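Long-range contacts in extracellular ligand-binding receptor (Rhodopseudomonas palustris, PDB 4DQD), which probably binds aromatic acids such as 3-phenylpyruvic acid between two lobes, as the solute-binding component of a transporter: residues M94-A99 against V286-S291; A98-V103 against N119-A124; Y114-N119 against L327-G332. All coordinates share one frame; numbering follows the deposited sequence.

Contact 1 of 3, residues M94-A99 against V286-S291; sequences MTMAAA and VHLWDS. With PPY (3-phenylpyruvic acid), chain B; 3PY (3-hydroxypyruvic acid), chain E.
His287 meets Met96, a selenomethionine, through its CB, 4.1 Å from the CB of Met96, and its carbonyl O faces Met96 CG at 3.8 Å. Its ring, with CG beside the backbone N (chi1 -56°), reaches the bound 3-phenylpyruvic acid, where His287 NE2 comes within 3.6 Å of phenyl atom C4'; His287 ND1 is hydrogen-bonded to Asn331 ND2. At Leu288 the contact turns apolar: an extended chi2 (179°) carries SE of Met96 out to 3.7 Å from Leu288 CB, and the two side chains lie side by side, pointing the same way. Helix 284-305 thus packs against the end of strand 93-95 in the mixed sheet of one lobe of a leucine-binding-type periplasmic protein. The loop after that strand serves the pocket directly, Ala98 N donating to O3 of the ligand at 3.0 Å. Trp289 attends to a different molecule, with O1 of 3-hydroxypyruvic acid lying over one ring face, 3.5 Å above the plane and toward the rim. Last comes Ser291, its CB 3.9 Å from Met94 CB. The hydroxyl of Ser291 donates back to His287 O (OG to O 2.7 Å) and accepts from a water that also donates to Thr95 O.

Contact 2 of 3, residues A98-V103 against N119-A124; sequences AAAILV and NDDIMA. With PPY (3-phenylpyruvic acid), chain B.
Asp120 reaches Ala98 first through its backbone: Asp120 N donates to Ala98 O at 3.3 Å, a bent bond (137° at the hydrogen) that meets the oxygen from a direction tilted out of the carbonyl plane. The side chain then runs on along Ala98. Asp120 CB lies 4.0 Å from Ala98 O, and CG sits 3.5 Å from that same oxygen. With CG turned to the side of the backbone N (chi1 -74°), the carboxylate forks over the alanine. Its OD1 touches Ala98 CB at 3.6 Å and takes hydrogen bonds from Tyr152 OH and His224 NE2, whereas OD2 rests 3.2 Å from Ala98 C, against the carbon of the peptide. Asp120 opens helix 120-133, which follows directly on the crossing from the sheet holding strand 113-115 and leads to strand 138-144 in the other sheet, as expected for a two-lobed periplasmic binding protein. The helix start and the two donors on OD1 would probably stabilise the charged carboxylate, while OD2 close to Ala98 O, another acceptor, probably opposes this in part. Replaced by an alanine, Asp120 would take its carboxylate away, and Tyr152 and His224 would probably lose their shared acceptor while a gap opened beside Ala98. Farther along the loop, methyl groups meet both carbon and oxygen atoms. Ala100 CB meets Asn119 CB at 3.9 Å, and Asp121 OD1 also approaches Ala100 CB, at 3.8 Å. Asn119 OD1, a partner of Lys115, touches the CG2 methyl of Val103 at 3.8 Å.

Contact 3 of 3, residues Y114-N119 against L327-G332; sequences YKVVPN and LALNNG. With PPY (3-phenylpyruvic acid), chain B.
Val116 O lies only 3.0 Å from Asn331 CB, so the closest approach here sets a carbonyl oxygen against an aliphatic carbon. The pattern recurs in the other direction, where Asn331 O comes 3.2 Å from Pro118 CG. Asn331 OD1 in turn points at the proline ring, 3.4 Å from Pro118 CD, and around Asn331 the fit is therefore mainly close CH-to-oxygen packing. What fixes the amide of Asn331 lies on helix 284-305: its ND2 is hydrogen-bonded to Asp290 OD2. That nitrogen also touches the CG2 methyl of Val116, at 3.8 Å, the two side chains crossing at about a right angle. The other methyl of Val116, CG1, meets Leu329 CD1 at 4.1 Å. Leu329 also begins the type I turn that closes at Gly332 and presents Asn331 to the valine and the proline. On the far side of this chain, Val117 has CG1 anti to its backbone N (chi1 173°), which brings that methyl 3.6 Å from C4' of the bound 3-phenylpyruvic acid. Lys115 braces the same strand exit. Its NZ donates to Val117 O at 2.8 Å, from above the carbonyl plane, and to Asn119 OD1 at 2.9 Å, in the carbonyl plane and on a lone pair. With Ala98 O as a third acceptor, three oxygens accept from the ammonium group and probably help to stabilise its charge. Residues 116-119 link strand 113-115 of one sheet to helix 120-133, which leads into the other, and such a passage beside the ligand is consistent with one of the interlobe crossings that form the hinge in type I periplasmic binding folds.

All three contacts reach 3-phenylpyruvic acid. Contacts 1 and 2 share Ala98 and Ala99, with centres about 12 Å apart, and Leu102 CD1 of contact 2 packs 3.5 Å from Ala97 CB of contact 1. Contact 3 draws closer to contact 1, about 8 Å between centres, since strands 93-95 and 113-115 are neighbours in one sheet and Asp290 OD2 lies 2.9 Å from Asn331 ND2. Contacts 2 and 3 share Asn119. Lys115 NZ, 2.7 Å from Ala98 O, ties contact 3 to both others, and near the phenyl ring Ala98 CB meets Val117 CG1 at 3.7 Å. Thr76 and Arg175 add further hydrogen bonds to the ligand.

Contact 1 of 3, residues M94-A99 against V286-S291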
loop_
_atom_site.group_PDB
_atom_site.type_symbol
_atom_site.label_atom_id
_atom_site.label_comp_id
_atom_site.label_asym_id
_atom_site.label_seq_id
_atom_site.Cartn_x
_atom_site.Cartn_y
_atom_site.Cartn_z
HETATM N N MSE A 94 -8.062 9.554 1.608
HETATM C CA MSE A 94 -6.815 8.903 2.023
HETATM C C MSE A 94 -6.810 7.542 1.380
HETATM O O MSE A 94 -7.502 6.644 1.840
HETATM C CB MSE A 94 -6.802 8.718 3.547
HETATM C CG MSE A 94 -7.284 9.923 4.353
HETATM SE SE MSE A 94 -6.302 11.603 4.066
HETATM C CE MSE A 94 -4.608 11.009 4.805
ATOM N N THR A 95 -6.060 7.376 0.298
ATOM C CA THR A 95 -6.073 6.077 -0.356
ATOM C C THR A 95 -5.128 5.146 0.377
ATOM O O THR A 95 -4.129 5.587 0.938
ATOM C CB THR A 95 -5.723 6.153 -1.853
ATOM O OG1 THR A 95 -5.862 4.845 -2.432
ATOM C CG2 THR A 95 -4.298 6.649 -2.076
HETATM N N MSE A 96 -5.460 3.858 0.398
HETATM C CA MSE A 96 -4.605 2.878 1.068
HETATM C C MSE A 96 -3.826 2.023 0.079
HETATM O O MSE A 96 -3.140 1.080 0.475
HETATM C CB MSE A 96 -5.418 2.004 2.034
HETATM C CG MSE A 96 -6.024 2.807 3.170
HETATM SE SE MSE A 96 -7.070 1.704 4.384
HETATM C CE MSE A 96 -8.588 1.220 3.209
ATOM N N ALA A 97 -3.919 2.367 -1.206
ATOM C CA ALA A 97 -3.235 1.615 -2.264
ATOM C C ALA A 97 -1.867 2.216 -2.631
ATOM O O ALA A 97 -1.446 3.215 -2.045
ATOM C CB ALA A 97 -4.137 1.496 -3.490
ATOM N N ALA A 98 -1.163 1.605 -3.587
ATOM C CA ALA A 98 0.281 1.867 -3.698
ATOM C C ALA A 98 0.769 2.597 -4.949
ATOM O O ALA A 98 1.822 3.235 -4.910
ATOM C CB ALA A 98 1.060 0.556 -3.545
ATOM N N ALA A 99 0.049 2.490 -6.062
ATOM C CA ALA A 99 0.599 3.008 -7.316
ATOM C C ALA A 99 0.785 4.523 -7.307
ATOM O O ALA A 99 -0.060 5.264 -6.798
ATOM C CB ALA A 99 -0.248 2.573 -8.506
ATOM N N VAL A 286 -2.067 -1.256 8.851
ATOM C CA VAL A 286 -1.366 -0.037 9.243
ATOM C C VAL A 286 -1.563 1.054 8.207
ATOM O O VAL A 286 -1.361 2.239 8.492
ATOM C CB VAL A 286 0.149 -0.278 9.535
ATOM C CG1 VAL A 286 1.015 0.047 8.315
ATOM C CG2 VAL A 286 0.584 0.550 10.749
ATOM N N HIS A 287 -1.998 0.676 7.007
ATOM C CA HIS A 287 -2.294 1.703 6.014
ATOM C C HIS A 287 -3.543 2.506 6.382
ATOM O O HIS A 287 -3.663 3.676 6.025
ATOM C CB HIS A 287 -2.397 1.090 4.628
ATOM C CG HIS A 287 -1.177 0.325 4.232
ATOM N ND1 HIS A 287 0.072 0.612 4.740
ATOM C CD2 HIS A 287 -1.007 -0.710 3.374
ATOM C CE1 HIS A 287 0.959 -0.219 4.219
ATOM N NE2 HIS A 287 0.332 -1.026 3.383
ATOM N N LEU A 288 -4.457 1.883 7.116
ATOM C CA LEU A 288 -5.598 2.621 7.673
ATOM C C LEU A 288 -5.136 3.430 8.880
ATOM O O LEU A 288 -5.454 4.606 9.021
ATOM C CB LEU A 288 -6.704 1.655 8.104
ATOM C CG LEU A 288 -7.898 2.281 8.830
ATOM C CD1 LEU A 288 -8.495 3.461 8.050
ATOM C CD2 LEU A 288 -8.979 1.233 9.144
ATOM N N TRP A 289 -4.371 2.779 9.753
ATOM C CA TRP A 289 -3.868 3.425 10.960
ATOM C C TRP A 289 -3.079 4.696 10.626
ATOM O O TRP A 289 -3.346 5.754 11.199
ATOM C CB TRP A 289 -2.988 2.429 11.738
ATOM C CG TRP A 289 -2.498 2.925 13.066
ATOM C CD1 TRP A 289 -1.287 3.505 13.329
ATOM C CD2 TRP A 289 -3.197 2.866 14.315
ATOM N NE1 TRP A 289 -1.191 3.808 14.667
ATOM C CE2 TRP A 289 -2.351 3.429 15.293
ATOM C CE3 TRP A 289 -4.457 2.393 14.700
ATOM C CZ2 TRP A 289 -2.725 3.529 16.637
ATOM C CZ3 TRP A 289 -4.828 2.497 16.034
ATOM C CH2 TRP A 289 -3.966 3.066 16.984
ATOM N N ASP A 290 -2.118 4.599 9.702
ATOM C CA ASP A 290 -1.269 5.748 9.378
ATOM C C ASP A 290 -2.098 6.846 8.698
ATOM O O ASP A 290 -1.828 8.039 8.876
ATOM C CB ASP A 290 -0.126 5.356 8.426
ATOM C CG ASP A 290 1.071 4.699 9.117
ATOM O OD1 ASP A 290 1.195 4.698 10.369
ATOM O OD2 ASP A 290 1.928 4.198 8.358
ATOM N N SER A 291 -3.086 6.449 7.904
ATOM C CA SER A 291 -3.970 7.440 7.286
ATOM C C SER A 291 -4.683 8.231 8.378
ATOM O O SER A 291 -4.830 9.451 8.288
ATOM C CB SER A 291 -5.005 6.767 6.372
ATOM O OG SER A 291 -4.379 6.174 5.241
HETATM C C1 PPY B . -2.702 -3.118 -5.597
HETATM O O1 PPY B . -2.696 -4.375 -5.485
HETATM O O2 PPY B . -3.309 -2.507 -6.477
HETATM C C2 PPY B . -1.913 -2.326 -4.664
HETATM O O3 PPY B . -1.999 -1.094 -4.714
HETATM C C3 PPY B . -1.083 -3.191 -3.792
HETATM C "C1'" PPY B . -0.514 -2.572 -2.578
HETATM C "C2'" PPY B . 0.793 -2.806 -2.243
HETATM C "C3'" PPY B . 1.379 -2.198 -1.018
HETATM C "C4'" PPY B . 0.602 -1.413 -0.206
HETATM C "C5'" PPY B . -0.823 -1.185 -0.574
HETATM C "C6'" PPY B . -1.362 -1.731 -1.696
HETATM C C1 3PY E . -3.378 6.970 14.764
HETATM O O1 3PY E . -3.470 6.437 13.629
HETATM O O2 3PY E . -2.349 7.622 15.096
HETATM C C2 3PY E . -4.511 6.813 15.710
HETATM O O3 3PY E . -4.416 7.201 16.867
HETATM C C3 3PY E . -5.772 6.222 15.200
HETATM O O4 3PY E . -6.538 7.281 14.746
HETATM O O HOH W 1 -3.430 7.453 2.885
#

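Contact 2 of 3, residues A98-V103 against N119-A124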
loop_
_atom_site.group_PDB
_atom_site.type_symbol
_atom_site.label_atom_id
_atom_site.label_comp_id
_atom_site.label_asym_id
_atom_site.label_seq_id
_atom_site.Cartn_x
_atom_site.Cartn_y
_atom_site.Cartn_z
ATOM N N ALA A 98 -1.163 1.605 -3.587
ATOM C CA ALA A 98 0.281 1.867 -3.698
ATOM C C ALA A 98 0.769 2.597 -4.949
ATOM O O ALA A 98 1.822 3.235 -4.910
ATOM C CB ALA A 98 1.060 0.556 -3.545
ATOM N N ALA A 99 0.049 2.490 -6.062
ATOM C CA ALA A 99 0.599 3.008 -7.316
ATOM C C ALA A 99 0.785 4.523 -7.307
ATOM O O ALA A 99 -0.060 5.264 -6.798
ATOM C CB ALA A 99 -0.248 2.573 -8.506
ATOM N N ALA A 100 1.885 4.978 -7.900
ATOM C CA ALA A 100 2.210 6.399 -7.897
ATOM C C ALA A 100 1.119 7.236 -8.558
ATOM O O ALA A 100 0.852 8.361 -8.133
ATOM C CB ALA A 100 3.554 6.640 -8.593
ATOM N N ILE A 101 0.486 6.679 -9.587
ATOM C CA ILE A 101 -0.527 7.411 -10.344
ATOM C C ILE A 101 -1.701 7.848 -9.471
ATOM O O ILE A 101 -2.472 8.719 -9.858
ATOM C CB ILE A 101 -1.044 6.569 -11.541
ATOM C CG1 ILE A 101 -1.859 7.441 -12.498
ATOM C CG2 ILE A 101 -1.842 5.368 -11.053
ATOM C CD1 ILE A 101 -1.049 8.549 -13.110
ATOM N N LEU A 102 -1.838 7.266 -8.282
ATOM C CA LEU A 102 -2.945 7.650 -7.408
ATOM C C LEU A 102 -2.830 9.095 -6.910
ATOM O O LEU A 102 -3.843 9.733 -6.592
ATOM C CB LEU A 102 -3.052 6.691 -6.224
ATOM C CG LEU A 102 -3.442 5.256 -6.610
ATOM C CD1 LEU A 102 -3.340 4.353 -5.379
ATOM C CD2 LEU A 102 -4.843 5.168 -7.233
ATOM N N VAL A 103 -1.601 9.605 -6.831
ATOM C CA VAL A 103 -1.398 10.976 -6.347
ATOM C C VAL A 103 -0.393 11.800 -7.140
ATOM O O VAL A 103 -0.253 12.995 -6.874
ATOM C CB VAL A 103 -0.935 11.039 -4.864
ATOM C CG1 VAL A 103 -2.007 10.493 -3.934
ATOM C CG2 VAL A 103 0.415 10.331 -4.689
ATOM N N ASN A 119 5.002 5.598 -2.759
ATOM C CA ASN A 119 4.802 5.405 -4.203
ATOM C C ASN A 119 5.643 4.268 -4.777
ATOM O O ASN A 119 6.838 4.141 -4.493
ATOM C CB ASN A 119 5.111 6.687 -4.972
ATOM C CG ASN A 119 4.041 7.761 -4.803
ATOM O OD1 ASN A 119 2.931 7.510 -4.319
ATOM N ND2 ASN A 119 4.371 8.965 -5.235
ATOM N N ASP A 120 5.018 3.456 -5.621
ATOM C CA ASP A 120 5.700 2.300 -6.186
ATOM C C ASP A 120 6.931 2.640 -7.023
ATOM O O ASP A 120 7.829 1.805 -7.148
ATOM C CB ASP A 120 4.740 1.443 -7.018
ATOM C CG ASP A 120 3.789 0.644 -6.156
ATOM O OD1 ASP A 120 4.235 0.123 -5.116
ATOM O OD2 ASP A 120 2.609 0.523 -6.527
ATOM N N ASP A 121 6.985 3.833 -7.606
ATOM C CA ASP A 121 8.180 4.172 -8.380
ATOM C C ASP A 121 9.423 4.279 -7.499
ATOM O O ASP A 121 10.522 3.895 -7.924
ATOM C CB ASP A 121 7.981 5.406 -9.284
ATOM C CG ASP A 121 7.591 6.661 -8.521
ATOM O OD1 ASP A 121 7.131 6.569 -7.371
ATOM O OD2 ASP A 121 7.735 7.762 -9.095
ATOM N N ILE A 122 9.251 4.767 -6.272
ATOM C CA ILE A 122 10.345 4.801 -5.308
ATOM C C ILE A 122 10.805 3.381 -5.010
ATOM O O ILE A 122 12.003 3.102 -4.985
ATOM C CB ILE A 122 9.930 5.490 -3.993
ATOM C CG1 ILE A 122 9.419 6.900 -4.281
ATOM C CG2 ILE A 122 11.104 5.509 -3.000
ATOM C CD1 ILE A 122 8.732 7.556 -3.086
HETATM N N MSE A 123 9.851 2.483 -4.775
HETATM C CA MSE A 123 10.199 1.094 -4.476
HETATM C C MSE A 123 10.849 0.396 -5.673
HETATM O O MSE A 123 11.812 -0.359 -5.512
HETATM C CB MSE A 123 8.962 0.304 -4.040
HETATM C CG MSE A 123 8.275 0.844 -2.798
HETATM SE SE MSE A 123 9.428 0.929 -1.223
HETATM C CE MSE A 123 9.768 2.834 -1.296
ATOM N N ALA A 124 10.304 0.629 -6.864
ATOM C CA ALA A 124 10.835 0.005 -8.074
ATOM C C ALA A 124 12.270 0.453 -8.345
ATOM O O ALA A 124 13.115 -0.354 -8.744
ATOM C CB ALA A 124 9.939 0.306 -9.289
HETATM C C1 PPY B . -2.702 -3.118 -5.597
HETATM O O1 PPY B . -2.696 -4.375 -5.485
HETATM O O2 PPY B . -3.309 -2.507 -6.477
HETATM C C2 PPY B . -1.913 -2.326 -4.664
HETATM O O3 PPY B . -1.999 -1.094 -4.714
HETATM C C3 PPY B . -1.083 -3.191 -3.792
HETATM C "C1'" PPY B . -0.514 -2.572 -2.578
HETATM C "C2'" PPY B . 0.793 -2.806 -2.243
HETATM C "C3'" PPY B . 1.379 -2.198 -1.018
HETATM C "C4'" PPY B . 0.602 -1.413 -0.206
HETATM C "C5'" PPY B . -0.823 -1.185 -0.574
HETATM C "C6'" PPY B . -1.362 -1.731 -1.696
#

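Contact 3 of 3, residues Y114-N119 against L327-G332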
loop_
_atom_site.group_PDB
_atom_site.type_symbol
_atom_site.label_atom_id
_atom_site.label_comp_id
_atom_site.label_asym_id
_atom_site.label_seq_id
_atom_site.Cartn_x
_atom_site.Cartn_y
_atom_site.Cartn_z
ATOM N N TYR A 114 -4.564 11.992 -0.499
ATOM C CA TYR A 114 -3.313 11.731 0.231
ATOM C C TYR A 114 -3.051 10.239 0.269
ATOM O O TYR A 114 -3.970 9.442 0.069
ATOM C CB TYR A 114 -3.379 12.314 1.647
ATOM C CG TYR A 114 -3.427 13.820 1.598
ATOM C CD1 TYR A 114 -2.257 14.560 1.440
ATOM C CD2 TYR A 114 -4.641 14.495 1.622
ATOM C CE1 TYR A 114 -2.294 15.934 1.361
ATOM C CE2 TYR A 114 -4.689 15.870 1.533
ATOM C CZ TYR A 114 -3.515 16.583 1.402
ATOM O OH TYR A 114 -3.566 17.948 1.307
ATOM N N LYS A 115 -1.800 9.858 0.521
ATOM C CA LYS A 115 -1.405 8.470 0.282
ATOM C C LYS A 115 -0.257 8.062 1.187
ATOM O O LYS A 115 0.883 8.459 0.958
ATOM C CB LYS A 115 -1.003 8.324 -1.189
ATOM C CG LYS A 115 -0.604 6.918 -1.627
ATOM C CD LYS A 115 -0.359 6.915 -3.137
ATOM C CE LYS A 115 0.107 5.566 -3.622
ATOM N NZ LYS A 115 1.505 5.297 -3.155
ATOM N N VAL A 116 -0.549 7.271 2.218
ATOM C CA VAL A 116 0.501 6.874 3.158
ATOM C C VAL A 116 1.440 5.765 2.675
ATOM O O VAL A 116 2.552 5.659 3.173
ATOM C CB VAL A 116 -0.056 6.466 4.546
ATOM C CG1 VAL A 116 -0.766 7.643 5.196
ATOM C CG2 VAL A 116 -0.973 5.250 4.429
ATOM N N VAL A 117 1.003 4.917 1.740
ATOM C CA VAL A 117 1.899 3.871 1.245
ATOM C C VAL A 117 2.907 4.520 0.299
ATOM O O VAL A 117 2.522 5.291 -0.566
ATOM C CB VAL A 117 1.134 2.786 0.471
ATOM C CG1 VAL A 117 2.124 1.796 -0.174
ATOM C CG2 VAL A 117 0.161 2.062 1.408
ATOM N N PRO A 118 4.203 4.238 0.473
ATOM C CA PRO A 118 5.132 4.919 -0.439
ATOM C C PRO A 118 4.867 4.589 -1.906
ATOM O O PRO A 118 4.555 3.444 -2.253
ATOM C CB PRO A 118 6.504 4.370 -0.009
ATOM C CG PRO A 118 6.308 4.027 1.454
ATOM C CD PRO A 118 4.906 3.469 1.517
ATOM N N ASN A 119 5.002 5.598 -2.759
ATOM C CA ASN A 119 4.802 5.405 -4.203
ATOM C C ASN A 119 5.643 4.268 -4.777
ATOM O O ASN A 119 6.838 4.141 -4.493
ATOM C CB ASN A 119 5.111 6.687 -4.972
ATOM C CG ASN A 119 4.041 7.761 -4.803
ATOM O OD1 ASN A 119 2.931 7.510 -4.319
ATOM N ND2 ASN A 119 4.371 8.965 -5.235
ATOM N N LEU A 327 7.218 13.594 9.880
ATOM C CA LEU A 327 6.369 12.660 10.594
ATOM C C LEU A 327 6.789 11.228 10.350
ATOM O O LEU A 327 6.770 10.750 9.212
ATOM C CB LEU A 327 4.921 12.848 10.157
ATOM C CG LEU A 327 3.856 11.900 10.711
ATOM C CD1 LEU A 327 3.737 12.069 12.223
ATOM C CD2 LEU A 327 2.515 12.162 10.011
ATOM N N ALA A 328 7.170 10.541 11.424
ATOM C CA ALA A 328 7.436 9.122 11.303
ATOM C C ALA A 328 6.129 8.337 11.327
ATOM O O ALA A 328 5.391 8.348 12.311
ATOM C CB ALA A 328 8.384 8.635 12.400
ATOM N N LEU A 329 5.856 7.669 10.213
ATOM C CA LEU A 329 4.737 6.743 10.101
ATOM C C LEU A 329 5.290 5.328 9.989
ATOM O O LEU A 329 6.487 5.129 9.754
ATOM C CB LEU A 329 3.922 7.051 8.848
ATOM C CG LEU A 329 3.232 8.415 8.821
ATOM C CD1 LEU A 329 2.571 8.621 7.458
ATOM C CD2 LEU A 329 2.199 8.527 9.944
ATOM N N ASN A 330 4.421 4.337 10.149
ATOM C CA ASN A 330 4.841 2.963 9.901
ATOM C C ASN A 330 5.292 2.785 8.459
ATOM O O ASN A 330 6.137 1.942 8.156
ATOM C CB ASN A 330 3.694 2.017 10.224
ATOM C CG ASN A 330 3.469 1.887 11.708
ATOM O OD1 ASN A 330 4.133 1.082 12.360
ATOM N ND2 ASN A 330 2.551 2.691 12.261
ATOM N N ASN A 331 4.728 3.602 7.576
ATOM C CA ASN A 331 5.078 3.562 6.167
ATOM C C ASN A 331 6.343 4.320 5.790
ATOM O O ASN A 331 6.808 4.207 4.656
ATOM C CB ASN A 331 3.912 4.085 5.331
ATOM C CG ASN A 331 2.908 3.004 5.001
ATOM O OD1 ASN A 331 3.109 2.224 4.062
ATOM N ND2 ASN A 331 1.810 2.955 5.757
ATOM N N GLY A 332 6.915 5.071 6.729
ATOM C CA GLY A 332 8.157 5.777 6.464
ATOM C C GLY A 332 8.170 7.205 6.995
ATOM O O GLY A 332 7.282 7.601 7.744
HETATM C C1 PPY B . -2.702 -3.118 -5.597
HETATM O O1 PPY B . -2.696 -4.375 -5.485
HETATM O O2 PPY B . -3.309 -2.507 -6.477
HETATM C C2 PPY B . -1.913 -2.326 -4.664
HETATM O O3 PPY B . -1.999 -1.094 -4.714
HETATM C C3 PPY B . -1.083 -3.191 -3.792
HETATM C "C1'" PPY B . -0.514 -2.572 -2.578
HETATM C "C2'" PPY B . 0.793 -2.806 -2.243
HETATM C "C3'" PPY B . 1.379 -2.198 -1.018
HETATM C "C4'" PPY B . 0.602 -1.413 -0.206
HETATM C "C5'" PPY B . -0.823 -1.185 -0.574
HETATM C "C6'" PPY B . -1.362 -1.731 -1.696
#